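Local coordinates for protein Non-reducing end beta-L-arabinofuranosidase (Bacteroides thetaiotaomicron, PDB 5MQO) that probably hydrolyses glycosidic bonds in complex plant pectin, as a family GH127 enzyme linked to aceric acidase activity and classed among the beta-L-arabinofuranosidases, at residues T26-S29 with Q30-Y33; F55-S59 with G60-Q64; S112-A115 with V116-P120; T212-D215 with A216-A220; E397-D401 with A402-E406. All coordinates share one frame; numbering follows the deposited sequence.

Contact 1. Residues T26-S29 with Q30-Y33; sequences TDMS and QSRY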
loop_
_atom_site.group_PDB
_atom_site.type_symbol
_atom_site.label_atom_id
_atom_site.label_comp_id
_atom_site.label_asym_id
_atom_site.label_seq_id
_atom_site.Cartn_x
_atom_site.Cartn_y
_atom_site.Cartn_z
ATOM N N THR A 26 9.913 0.527 9.985
ATOM C CA THR A 26 9.562 1.608 10.910
ATOM C C THR A 26 9.478 1.156 12.367
ATOM O O THR A 26 8.743 0.236 12.728
ATOM C CB THR A 26 8.278 2.378 10.504
ATOM O OG1 THR A 26 7.258 1.464 10.107
ATOM C CG2 THR A 26 8.597 3.296 9.334
ATOM N N ASP A 27 10.178 1.902 13.203
ATOM C CA ASP A 27 10.441 1.509 14.537
ATOM C C ASP A 27 9.695 2.340 15.576
ATOM O O ASP A 27 10.256 3.283 16.134
ATOM C CB ASP A 27 11.933 1.638 14.726
ATOM C CG ASP A 27 12.389 1.101 16.024
ATOM O OD1 ASP A 27 11.634 0.317 16.634
ATOM O OD2 ASP A 27 13.516 1.471 16.415
ATOM N N MET A 28 8.456 1.950 15.881
ATOM C CA MET A 28 7.683 2.533 16.992
ATOM C C MET A 28 7.978 1.841 18.354
ATOM O O MET A 28 7.226 1.963 19.315
ATOM C CB MET A 28 6.183 2.494 16.660
ATOM C CG MET A 28 5.857 3.310 15.427
ATOM S SD MET A 28 4.152 3.570 14.901
ATOM C CE MET A 28 3.372 3.853 16.453
ATOM N N SER A 29 9.108 1.154 18.451
ATOM C CA SER A 29 9.423 0.355 19.621
ATOM C C SER A 29 9.617 1.175 20.908
ATOM O O SER A 29 9.322 0.680 21.974
ATOM C CB SER A 29 10.651 -0.490 19.324
ATOM O OG SER A 29 11.775 0.349 19.112
ATOM N N GLN A 30 10.089 2.420 20.787
ATOM C CA GLN A 30 10.206 3.382 21.911
ATOM C C GLN A 30 9.086 4.419 21.946
ATOM O O GLN A 30 9.123 5.324 22.774
ATOM C CB GLN A 30 11.517 4.189 21.827
ATOM C CG GLN A 30 12.781 3.395 21.553
ATOM C CD GLN A 30 13.222 2.577 22.751
ATOM O OE1 GLN A 30 13.626 3.138 23.763
ATOM N NE2 GLN A 30 13.144 1.242 22.644
ATOM N N SER A 31 8.116 4.329 21.050
ATOM C CA SER A 31 7.148 5.409 20.907
ATOM C C SER A 31 6.125 5.336 22.039
ATOM O O SER A 31 5.563 4.290 22.258
ATOM C CB SER A 31 6.486 5.335 19.532
ATOM O OG SER A 31 7.468 5.511 18.529
ATOM N N ARG A 32 5.892 6.433 22.753
ATOM C CA ARG A 32 5.169 6.382 24.034
ATOM C C ARG A 32 3.709 5.993 23.911
ATOM O O ARG A 32 3.160 5.450 24.848
ATOM C CB ARG A 32 5.228 7.728 24.749
ATOM C CG ARG A 32 6.636 8.289 24.970
ATOM C CD ARG A 32 6.741 9.735 24.480
ATOM N NE ARG A 32 8.006 10.400 24.827
ATOM C CZ ARG A 32 8.330 11.668 24.520
ATOM N NH1 ARG A 32 7.486 12.469 23.847
ATOM N NH2 ARG A 32 9.522 12.140 24.895
ATOM N N TYR A 33 3.083 6.286 22.767
ATOM C CA TYR A 33 1.660 6.006 22.544
ATOM C C TYR A 33 1.472 5.067 21.358
ATOM O O TYR A 33 0.454 5.097 20.673
ATOM C CB TYR A 33 0.904 7.317 22.309
ATOM C CG TYR A 33 1.175 8.368 23.353
ATOM C CD1 TYR A 33 2.267 9.243 23.230
ATOM C CD2 TYR A 33 0.353 8.485 24.485
ATOM C CE1 TYR A 33 2.530 10.204 24.206
ATOM C CE2 TYR A 33 0.608 9.449 25.462
ATOM C CZ TYR A 33 1.699 10.293 25.316
ATOM O OH TYR A 33 1.937 11.220 26.267
#
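Ser-31 turns its hydroxyl back beside its own backbone N, anti to the carbonyl carbon (chi1 -62°), and this sets OG 3.4 Å from Met-28 CA. Met-28 sends CG to the corresponding place beside its own N, which leaves Met-28 CG 4.1 Å from Ser-31 OG; Met-28 CB is 3.8 Å from the same Ser-31 OG. The hydroxyl's polar partner is elsewhere: it is hydrogen-bonded to the carboxylate of Glu-313, which suits a small polar residue at this buried spot. Between the two residues runs the backbone bond that closes the bend, Ser-31 N to Met-28 O at 3.1 Å and fairly straight (161°). Met-28 to Ser-31 thus form a type I beta turn, in the loop that leads into strand 37-38. An Asx turn overlaps its start: Asp-27 OD1 accepts from Ser-29 N at 3.2 Å, the N-H arriving from above the carboxylate plane. Ser-29 OG also donates to that oxygen, though that bond, as modelled, is too short to be trusted. Aspartate suits the place because its short chain can bring an acceptor back to the backbone two residues on. At the outer corner Gln-30 folds at chi2, and its NE2 comes 3.9 Å from Ser-29 OG, too far for more than loose contact; a flexible polar chain fits this exposed position. The inner side is different, for Met-28 lies buried and lays its pliable thioether against Glu-397 and Val-398 of helix 382-399, and its side chain also touches Arg-253 of helix 243-255.

Contact 2. Residues F55-S59 with G60-Q64; sequences FNVFS and GTSLQ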
loop_
_atom_site.group_PDB
_atom_site.type_symbol
_atom_site.label_atom_id
_atom_site.label_comp_id
_atom_site.label_asym_id
_atom_site.label_seq_id
_atom_site.Cartn_x
_atom_site.Cartn_y
_atom_site.Cartn_z
ATOM N N PHE A 55 8.865 -11.665 -4.910
ATOM C CA PHE A 55 10.181 -11.246 -4.396
ATOM C C PHE A 55 11.377 -11.677 -5.269
ATOM O O PHE A 55 12.351 -10.919 -5.377
ATOM C CB PHE A 55 10.387 -11.706 -2.955
ATOM C CG PHE A 55 11.578 -11.084 -2.291
ATOM C CD1 PHE A 55 12.834 -11.699 -2.347
ATOM C CD2 PHE A 55 11.465 -9.879 -1.623
ATOM C CE1 PHE A 55 13.941 -11.140 -1.740
ATOM C CE2 PHE A 55 12.580 -9.301 -1.011
ATOM C CZ PHE A 55 13.821 -9.942 -1.062
ATOM N N ASN A 56 11.326 -12.856 -5.897
ATOM C CA ASN A 56 12.396 -13.234 -6.857
ATOM C C ASN A 56 12.406 -12.373 -8.111
ATOM O O ASN A 56 13.483 -12.036 -8.612
ATOM C CB ASN A 56 12.357 -14.725 -7.250
ATOM C CG ASN A 56 12.992 -15.635 -6.192
ATOM O OD1 ASN A 56 13.443 -15.181 -5.126
ATOM N ND2 ASN A 56 13.022 -16.926 -6.483
ATOM N N VAL A 57 11.226 -11.999 -8.608
ATOM C CA VAL A 57 11.190 -11.054 -9.687
ATOM C C VAL A 57 11.789 -9.731 -9.202
ATOM O O VAL A 57 12.779 -9.250 -9.770
ATOM C CB VAL A 57 9.787 -10.866 -10.229
ATOM C CG1 VAL A 57 9.762 -9.781 -11.303
ATOM C CG2 VAL A 57 9.271 -12.181 -10.788
ATOM N N PHE A 58 11.246 -9.159 -8.128
ATOM C CA PHE A 58 11.649 -7.790 -7.763
ATOM C C PHE A 58 13.147 -7.700 -7.475
ATOM O O PHE A 58 13.798 -6.754 -7.933
ATOM C CB PHE A 58 10.865 -7.196 -6.570
ATOM C CG PHE A 58 9.367 -7.323 -6.666
ATOM C CD1 PHE A 58 8.691 -7.205 -7.890
ATOM C CD2 PHE A 58 8.616 -7.570 -5.514
ATOM C CE1 PHE A 58 7.309 -7.340 -7.963
ATOM C CE2 PHE A 58 7.239 -7.706 -5.593
ATOM C CZ PHE A 58 6.587 -7.595 -6.818
ATOM N N SER A 59 13.679 -8.673 -6.729
ATOM C CA SER A 59 15.100 -8.676 -6.311
ATOM C C SER A 59 16.016 -9.126 -7.453
ATOM O O SER A 59 17.072 -8.551 -7.702
ATOM C CB SER A 59 15.314 -9.595 -5.091
ATOM O OG SER A 59 15.451 -10.958 -5.482
ATOM N N GLY A 60 15.590 -10.164 -8.145
ATOM C CA GLY A 60 16.376 -10.727 -9.193
ATOM C C GLY A 60 16.078 -10.213 -10.578
ATOM O O GLY A 60 16.455 -10.870 -11.551
ATOM N N THR A 61 15.441 -9.053 -10.717
ATOM C CA THR A 61 15.207 -8.492 -12.076
ATOM C C THR A 61 14.915 -7.011 -12.082
ATOM O O THR A 61 15.573 -6.240 -12.796
ATOM C CB THR A 61 14.039 -9.186 -12.803
ATOM O OG1 THR A 61 14.253 -10.601 -12.808
ATOM C CG2 THR A 61 13.888 -8.680 -14.242
ATOM N N SER A 62 13.898 -6.636 -11.308
ATOM C CA SER A 62 13.388 -5.274 -11.294
ATOM C C SER A 62 14.471 -4.275 -10.883
ATOM O O SER A 62 14.672 -3.296 -11.587
ATOM C CB SER A 62 12.177 -5.177 -10.381
ATOM O OG SER A 62 11.210 -6.147 -10.711
ATOM N N LEU A 63 15.175 -4.538 -9.780
ATOM C CA LEU A 63 16.262 -3.661 -9.331
ATOM C C LEU A 63 17.365 -3.449 -10.394
ATOM O O LEU A 63 17.773 -2.309 -10.606
ATOM C CB LEU A 63 16.904 -4.181 -8.037
ATOM C CG LEU A 63 16.037 -4.207 -6.780
ATOM C CD1 LEU A 63 16.667 -5.097 -5.726
ATOM C CD2 LEU A 63 15.823 -2.810 -6.210
ATOM N N GLN A 64 17.837 -4.525 -11.051
ATOM C CA GLN A 64 18.844 -4.391 -12.123
ATOM C C GLN A 64 18.263 -3.604 -13.276
ATOM O O GLN A 64 18.843 -2.634 -13.724
ATOM C CB GLN A 64 19.295 -5.739 -12.685
ATOM C CG GLN A 64 19.857 -6.739 -11.684
ATOM C CD GLN A 64 19.239 -8.133 -11.863
ATOM O OE1 GLN A 64 19.295 -8.731 -12.950
ATOM N NE2 GLN A 64 18.626 -8.644 -10.794
#
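Phe-55 O is gripped twice by Ser-59, the residue that leads directly into Gly-60: the backbone N binds it at 2.9 Å from one face of the carbonyl plane, and Ser-59 OG at 3.1 Å from the other. The hydroxyl can do so because it sits between its own N and carbonyl carbon (chi1 82°), turned back along the helix. The next ordinary helical bond, Gly-60 N to Asn-56 O, measures 2.9 Å. After it the spacing widens. Ser-62 N reaches Val-57 O at 3.2 Å, and Leu-63 N meets Phe-58 O at 3.2 Å, each five residues back: a pi-type turn within helix 50-69. Glycine suits the widened turn, since a side chain at Gly-60 would run into Asn-56 O. Thr-61 CB lies 3.3 Å from Val-57 O. Ser-62 OG lies at the edge of the Phe-58 ring, in its plane and 3.9 Å from Phe-58 CD1, while its hydrogen bond goes to Gly-424 O; a compact hydroxyl fits between ring and loop. Leu-63 CD1 rests 4.0 Å from Ser-59 CA. The turn is held between two helices of the catalytic domain: Phe-58, Ser-62 and Leu-63 pack on Leu-463 of helix 458-466, whereas Phe-55, Ser-59 and Leu-63 lie against Val-113 of helix 102-117.

Contact 3. Residues S112-A115 with V116-P120; sequences SVYA and VNKDP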
loop_
_atom_site.group_PDB
_atom_site.type_symbol
_atom_site.label_atom_id
_atom_site.label_comp_id
_atom_site.label_asym_id
_atom_site.label_seq_id
_atom_site.Cartn_x
_atom_site.Cartn_y
_atom_site.Cartn_z
ATOM N N SER A 112 16.887 -3.149 1.499
ATOM C CA SER A 112 15.753 -3.818 2.103
ATOM C C SER A 112 15.739 -5.282 1.730
ATOM O O SER A 112 15.422 -6.156 2.551
ATOM C CB SER A 112 14.467 -3.127 1.636
ATOM O OG SER A 112 14.422 -1.786 2.109
ATOM N N VAL A 113 16.040 -5.511 0.455
ATOM C CA VAL A 113 16.284 -6.825 -0.134
ATOM C C VAL A 113 17.488 -7.512 0.500
ATOM O O VAL A 113 17.416 -8.678 0.865
ATOM C CB VAL A 113 16.517 -6.668 -1.653
ATOM C CG1 VAL A 113 17.150 -7.911 -2.279
ATOM C CG2 VAL A 113 15.201 -6.322 -2.345
ATOM N N TYR A 114 18.598 -6.787 0.603
ATOM C CA TYR A 114 19.793 -7.265 1.295
ATOM C C TYR A 114 19.505 -7.737 2.712
ATOM O O TYR A 114 20.014 -8.767 3.122
ATOM C CB TYR A 114 20.882 -6.188 1.313
ATOM C CG TYR A 114 22.132 -6.590 2.047
ATOM C CD1 TYR A 114 23.151 -7.299 1.405
ATOM C CD2 TYR A 114 22.288 -6.283 3.390
ATOM C CE1 TYR A 114 24.288 -7.691 2.098
ATOM C CE2 TYR A 114 23.417 -6.659 4.087
ATOM C CZ TYR A 114 24.419 -7.354 3.446
ATOM O OH TYR A 114 25.543 -7.695 4.164
ATOM N N ALA A 115 18.679 -7.019 3.459
ATOM C CA ALA A 115 18.351 -7.431 4.839
ATOM C C ALA A 115 17.829 -8.875 4.929
ATOM O O ALA A 115 18.063 -9.582 5.916
ATOM C CB ALA A 115 17.355 -6.461 5.464
ATOM N N VAL A 116 17.142 -9.294 3.877
ATOM C CA VAL A 116 16.587 -10.643 3.755
ATOM C C VAL A 116 17.593 -11.677 3.258
ATOM O O VAL A 116 17.550 -12.824 3.717
ATOM C CB VAL A 116 15.333 -10.634 2.811
ATOM C CG1 VAL A 116 14.941 -12.019 2.297
ATOM C CG2 VAL A 116 14.153 -10.019 3.530
ATOM N N ASN A 117 18.429 -11.305 2.283
ATOM C CA ASN A 117 19.206 -12.302 1.514
ATOM C C ASN A 117 20.735 -12.204 1.619
ATOM O O ASN A 117 21.426 -13.129 1.207
ATOM C CB ASN A 117 18.732 -12.347 0.042
ATOM C CG ASN A 117 19.254 -11.193 -0.800
ATOM O OD1 ASN A 117 20.027 -10.338 -0.347
ATOM N ND2 ASN A 117 18.853 -11.185 -2.055
ATOM N N LYS A 118 21.262 -11.090 2.136
ATOM C CA LYS A 118 22.693 -10.953 2.488
ATOM C C LYS A 118 23.638 -11.168 1.302
ATOM O O LYS A 118 24.782 -11.548 1.500
ATOM C CB LYS A 118 23.078 -11.919 3.634
ATOM C CG LYS A 118 22.150 -11.914 4.843
ATOM C CD LYS A 118 22.285 -10.633 5.668
ATOM C CE LYS A 118 21.358 -10.669 6.872
ATOM N NZ LYS A 118 21.700 -9.638 7.872
ATOM N N ASP A 119 23.153 -10.929 0.082
ATOM C CA ASP A 119 23.964 -11.054 -1.116
ATOM C C ASP A 119 25.148 -10.090 -0.927
ATOM O O ASP A 119 24.940 -8.872 -0.814
ATOM C CB ASP A 119 23.122 -10.696 -2.364
ATOM C CG ASP A 119 23.855 -10.949 -3.695
ATOM O OD1 ASP A 119 25.027 -11.400 -3.681
ATOM O OD2 ASP A 119 23.254 -10.703 -4.767
ATOM N N PRO A 120 26.387 -10.624 -0.834
ATOM C CA PRO A 120 27.486 -9.676 -0.653
ATOM C C PRO A 120 27.766 -8.840 -1.898
ATOM O O PRO A 120 28.437 -7.815 -1.781
ATOM C CB PRO A 120 28.674 -10.576 -0.289
ATOM C CG PRO A 120 28.047 -11.833 0.237
ATOM C CD PRO A 120 26.863 -12.011 -0.671
#
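Ring contacts join Tyr-114 to the residues that follow the helix end. Lys-118 CA stands over one face of the ring, 4.0 Å from its centroid and offset toward the rim, a CH-pi contact. At the ring's edge, in its plane, Asp-119 O comes within 3.2 Å of Tyr-114 CE1, where the slightly positive ring hydrogens face a carbonyl. The phenol reaches both because CG extends away from the backbone N (chi1 178°), carrying the ring along the departing chain. Backbone bonds close the helix: Lys-118 N meets Tyr-114 O at 2.8 Å, and Asn-117 N reaches Val-113 O at 3.2 Å. Lys-118 then takes a positive phi, and the chain turns from helix 102-117 into helix 120-136, a helical hairpin in keeping with the six-hairpin clan of the catalytic domain. Asp-119 is the N-cap of the second helix, its OD1 accepting from Glu-121 N. Side-chain polar bonding centres on Asn-117, whose OD1 accepts from Asp-119 N at 3.2 Å and an almost straight 172° to make an Asx turn. A leucine in its place would probably leave Asp-119 N without this acceptor and the turn less firmly fixed. By van der Waals contact, Val-113 CG1 lies 3.7 Å from Asn-117 ND2, and Lys-118 lays CE 3.6 Å from Ala-115 O, its long chain suiting the exposed surface. Tyr-114 also packs on Leu-122 and Met-126.

Contact 4. Residues T212-D215 with A216-A220; sequences TLFD and AAVKA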
loop_
_atom_site.group_PDB
_atom_site.type_symbol
_atom_site.label_atom_id
_atom_site.label_comp_id
_atom_site.label_asym_id
_atom_site.label_seq_id
_atom_site.Cartn_x
_atom_site.Cartn_y
_atom_site.Cartn_z
ATOM N N THR A 212 27.907 4.280 7.564
ATOM C CA THR A 212 28.434 5.015 6.420
ATOM C C THR A 212 27.380 5.949 5.755
ATOM O O THR A 212 27.628 7.148 5.611
ATOM C CB THR A 212 29.190 4.043 5.439
ATOM O OG1 THR A 212 29.957 4.787 4.489
ATOM C CG2 THR A 212 28.277 3.050 4.699
ATOM N N LEU A 213 26.201 5.424 5.409
ATOM C CA LEU A 213 25.157 6.260 4.802
ATOM C C LEU A 213 24.358 6.990 5.867
ATOM O O LEU A 213 23.922 8.125 5.648
ATOM C CB LEU A 213 24.194 5.449 3.919
ATOM C CG LEU A 213 23.179 6.311 3.131
ATOM C CD1 LEU A 213 23.864 7.335 2.243
ATOM C CD2 LEU A 213 22.218 5.471 2.309
ATOM N N PHE A 214 24.142 6.336 7.005
ATOM C CA PHE A 214 23.403 6.949 8.117
ATOM C C PHE A 214 23.925 8.328 8.522
ATOM O O PHE A 214 23.147 9.274 8.690
ATOM C CB PHE A 214 23.445 6.028 9.326
ATOM C CG PHE A 214 22.535 6.447 10.438
ATOM C CD1 PHE A 214 21.173 6.551 10.226
ATOM C CD2 PHE A 214 23.039 6.731 11.702
ATOM C CE1 PHE A 214 20.324 6.916 11.242
ATOM C CE2 PHE A 214 22.191 7.104 12.730
ATOM C CZ PHE A 214 20.825 7.189 12.500
ATOM N N ASP A 215 25.245 8.437 8.670
ATOM C CA ASP A 215 25.883 9.715 9.020
ATOM C C ASP A 215 25.630 10.760 7.938
ATOM O O ASP A 215 25.380 11.906 8.254
ATOM C CB ASP A 215 27.386 9.537 9.338
ATOM C CG ASP A 215 27.632 8.754 10.665
ATOM O OD1 ASP A 215 26.928 8.986 11.674
ATOM O OD2 ASP A 215 28.546 7.913 10.710
ATOM N N ALA A 216 25.625 10.355 6.674
ATOM C CA ALA A 216 25.176 11.247 5.579
ATOM C C ALA A 216 23.741 11.722 5.768
ATOM O O ALA A 216 23.437 12.879 5.541
ATOM C CB ALA A 216 25.328 10.592 4.207
ATOM N N ALA A 217 22.876 10.832 6.209
ATOM C CA ALA A 217 21.492 11.184 6.501
ATOM C C ALA A 217 21.295 12.127 7.740
ATOM O O ALA A 217 20.555 13.136 7.627
ATOM C CB ALA A 217 20.677 9.902 6.645
ATOM N N VAL A 218 21.936 11.811 8.885
ATOM C CA VAL A 218 21.870 12.674 10.093
ATOM C C VAL A 218 22.276 14.140 9.763
ATOM O O VAL A 218 21.677 15.102 10.268
ATOM C CB VAL A 218 22.786 12.156 11.269
ATOM C CG1 VAL A 218 22.831 13.128 12.466
ATOM C CG2 VAL A 218 22.353 10.785 11.753
ATOM N N LYS A 219 23.303 14.298 8.930
ATOM C CA LYS A 219 23.718 15.616 8.463
ATOM C C LYS A 219 22.675 16.300 7.581
ATOM O O LYS A 219 22.421 17.493 7.742
ATOM C CB LYS A 219 25.042 15.524 7.712
ATOM C CG LYS A 219 26.232 15.194 8.599
ATOM C CD LYS A 219 27.487 15.241 7.758
ATOM C CE LYS A 219 28.718 14.961 8.585
ATOM N NZ LYS A 219 29.905 15.479 7.855
ATOM N N ALA A 220 22.077 15.544 6.661
ATOM C CA ALA A 220 21.011 16.069 5.784
ATOM C C ALA A 220 19.836 16.585 6.606
ATOM O O ALA A 220 19.257 17.653 6.321
ATOM C CB ALA A 220 20.535 14.992 4.834
#
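Apolar contact is carried chiefly by Phe-214 and Val-218, one helical turn apart. The methyl Val-218 CG2 stands over one face of the ring, 4.0 Å from its centroid and 19° off the normal, in a CH-pi contact displaced toward the CE2 side; the nearest ring atom, Phe-214 CE2, is 3.8 Å away. The branched valine suits this place, for with CG1 trans to the backbone N (chi1 174°) its CG2 is turned toward the ring. More lightly, Leu-213 CD1 touches Ala-216 CB at 4.1 Å. These residues lie in the early turns of helix 212-230, part of the helical catalytic domain, where Phe-214 also stacks with His-205 and packs on Met-251 of helix 243-255, and Leu-213 leans on Leu-197 and Ile-130. The small Ala-217 likewise meets Met-251. Backbone bonding is regular: Val-218 N to Phe-214 O is 2.8 Å, while Ala-217 N binds Leu-213 O at 3.0 Å. Lys-219 N closes on Asp-215 O at 3.2 Å, and the aliphatic start of the same lysine passes that oxygen, with Lys-219 CG at 3.4 Å from Asp-215 O. Asp-215 turns its carboxylate to the hydroxyl of Thr-211.

Contact 5. Residues E397-D401 with A402-E406; sequences EVTGD and AKYAE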
loop_
_atom_site.group_PDB
_atom_site.type_symbol
_atom_site.label_atom_id
_atom_site.label_comp_id
_atom_site.label_asym_id
_atom_site.label_seq_id
_atom_site.Cartn_x
_atom_site.Cartn_y
_atom_site.Cartn_z
ATOM N N GLU A 397 -0.318 0.460 14.127
ATOM C CA GLU A 397 0.702 0.426 15.211
ATOM C C GLU A 397 0.292 1.311 16.429
ATOM O O GLU A 397 0.473 0.937 17.565
ATOM C CB GLU A 397 2.118 0.767 14.672
ATOM C CG GLU A 397 2.597 -0.170 13.546
ATOM C CD GLU A 397 4.097 -0.500 13.534
ATOM O OE1 GLU A 397 4.996 0.393 13.607
ATOM O OE2 GLU A 397 4.386 -1.708 13.424
ATOM N N VAL A 398 -0.312 2.453 16.158
ATOM C CA VAL A 398 -0.849 3.341 17.185
ATOM C C VAL A 398 -2.099 2.851 17.936
ATOM O O VAL A 398 -2.367 3.347 19.026
ATOM C CB VAL A 398 -1.189 4.692 16.517
ATOM C CG1 VAL A 398 -2.149 5.525 17.335
ATOM C CG2 VAL A 398 0.084 5.470 16.231
ATOM N N THR A 399 -2.886 1.951 17.341
ATOM C CA THR A 399 -4.189 1.522 17.914
ATOM C C THR A 399 -4.372 0.031 18.213
ATOM O O THR A 399 -5.208 -0.329 19.038
ATOM C CB THR A 399 -5.377 1.921 17.007
ATOM O OG1 THR A 399 -5.295 1.250 15.746
ATOM C CG2 THR A 399 -5.400 3.392 16.788
ATOM N N GLY A 400 -3.654 -0.840 17.517
ATOM C CA GLY A 400 -3.822 -2.261 17.708
ATOM C C GLY A 400 -5.082 -2.814 17.094
ATOM O O GLY A 400 -5.399 -3.968 17.322
ATOM N N ASP A 401 -5.777 -2.017 16.276
ATOM C CA ASP A 401 -7.069 -2.390 15.711
ATOM C C ASP A 401 -6.861 -3.075 14.364
ATOM O O ASP A 401 -6.309 -2.495 13.429
ATOM C CB ASP A 401 -7.911 -1.133 15.542
ATOM C CG ASP A 401 -9.402 -1.418 15.320
ATOM O OD1 ASP A 401 -9.772 -2.354 14.557
ATOM O OD2 ASP A 401 -10.202 -0.648 15.908
ATOM N N ALA A 402 -7.319 -4.316 14.259
ATOM C CA ALA A 402 -7.137 -5.105 13.037
ATOM C C ALA A 402 -7.752 -4.473 11.763
ATOM O O ALA A 402 -7.354 -4.824 10.635
ATOM C CB ALA A 402 -7.703 -6.494 13.242
ATOM N N LYS A 403 -8.719 -3.568 11.928
ATOM C CA LYS A 403 -9.375 -2.966 10.776
ATOM C C LYS A 403 -8.403 -2.131 9.930
ATOM O O LYS A 403 -8.593 -2.000 8.728
ATOM C CB LYS A 403 -10.588 -2.140 11.205
ATOM C CG LYS A 403 -10.257 -0.767 11.765
ATOM C CD LYS A 403 -11.465 -0.132 12.416
ATOM C CE LYS A 403 -11.207 1.323 12.772
ATOM N NZ LYS A 403 -12.491 2.071 12.796
ATOM N N TYR A 404 -7.373 -1.571 10.555
ATOM C CA TYR A 404 -6.332 -0.883 9.810
ATOM C C TYR A 404 -5.443 -1.873 9.064
ATOM O O TYR A 404 -5.001 -1.588 7.957
ATOM C CB TYR A 404 -5.500 0.014 10.733
ATOM C CG TYR A 404 -6.301 1.129 11.381
ATOM C CD1 TYR A 404 -6.885 2.145 10.599
ATOM C CD2 TYR A 404 -6.498 1.164 12.759
ATOM C CE1 TYR A 404 -7.617 3.161 11.183
ATOM C CE2 TYR A 404 -7.236 2.164 13.339
ATOM C CZ TYR A 404 -7.786 3.159 12.550
ATOM O OH TYR A 404 -8.514 4.157 13.132
ATOM N N ALA A 405 -5.195 -3.041 9.653
ATOM C CA ALA A 405 -4.487 -4.110 8.939
ATOM C C ALA A 405 -5.180 -4.602 7.644
ATOM O O ALA A 405 -4.486 -4.938 6.666
ATOM C CB ALA A 405 -4.197 -5.285 9.867
ATOM N N GLU A 406 -6.510 -4.644 7.643
ATOM C CA GLU A 406 -7.291 -4.998 6.452
ATOM C C GLU A 406 -6.957 -4.094 5.260
ATOM O O GLU A 406 -6.712 -4.571 4.137
ATOM C CB GLU A 406 -8.789 -4.891 6.769
ATOM C CG GLU A 406 -9.750 -5.422 5.713
ATOM C CD GLU A 406 -9.551 -6.880 5.367
ATOM O OE1 GLU A 406 -9.300 -7.700 6.276
ATOM O OE2 GLU A 406 -9.647 -7.219 4.172
#
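Asp-401 reaches across to Lys-403 and Tyr-404 with every atom of its side chain. CB lies 3.9 Å from Tyr-404 CD2. CG, anti to the backbone N (chi1 -164°), heads over the start of the next helix and stands 3.7 Å from Lys-403 CG. OD1 accepts from Lys-403 N at 3.1 Å, an N-H...O angle of 167°, met on its anti side and slightly out of the carboxylate plane. OD2 runs beside the lysine's methylenes, 3.7 Å from Lys-403 CD, with the ammonium farther off. This is N-capping of helix 402-416, for which aspartate's short chain is well suited, and Tyr-404 N adds a bond to Asp-401 O at 3.2 Å. Gly-400 takes the positive phi that ends helix 382-399, a conformation easiest for glycine. Thr-399 crosses Tyr-404 at about a right angle, its OG1 at the ring's edge, 3.2 Å from Tyr-404 CD2; that hydroxyl is hydrogen-bonded to Met-395 O and accepts weakly from Asp-401 N. The tyrosine, buried, meets Trp-327 edge-to-face. With an alanine in place of Asp-401, Lys-403 N is likely to lose its capping acceptor, and the lysine's methylenes the carboxylate that lies beside them. A negative group beside the first N-H groups of a helix is likely to be favoured by the helix dipole, and the lysine, its NZ 4.7 Å from Asp-401 OD2, would add a modest attraction without a salt bridge.

In the fold
The contacts follow one another along the chain: contact 1 in the loop before strand 37-38, contact 2 on helix 50-69, contact 3 at the end of helix 102-117, contact 4 on helix 212-230, and contact 5 between helices 382-399 and 402-416. Two pairs touch. Contacts 2 and 3, centres 12 Å apart, join consecutive helices, with Phe-55 packed on Val-116. Contacts 1 and 5, centres 15 Å apart but distant in sequence, tie the N-terminal loop to helix 382-399. Contact 4 stands apart, its nearest atoms about 10 Å from contacts 1 and 3. Contacts 2 and 5 lie on opposite sides of the chain's centre, so the two touching pairs link separate parts of the chain.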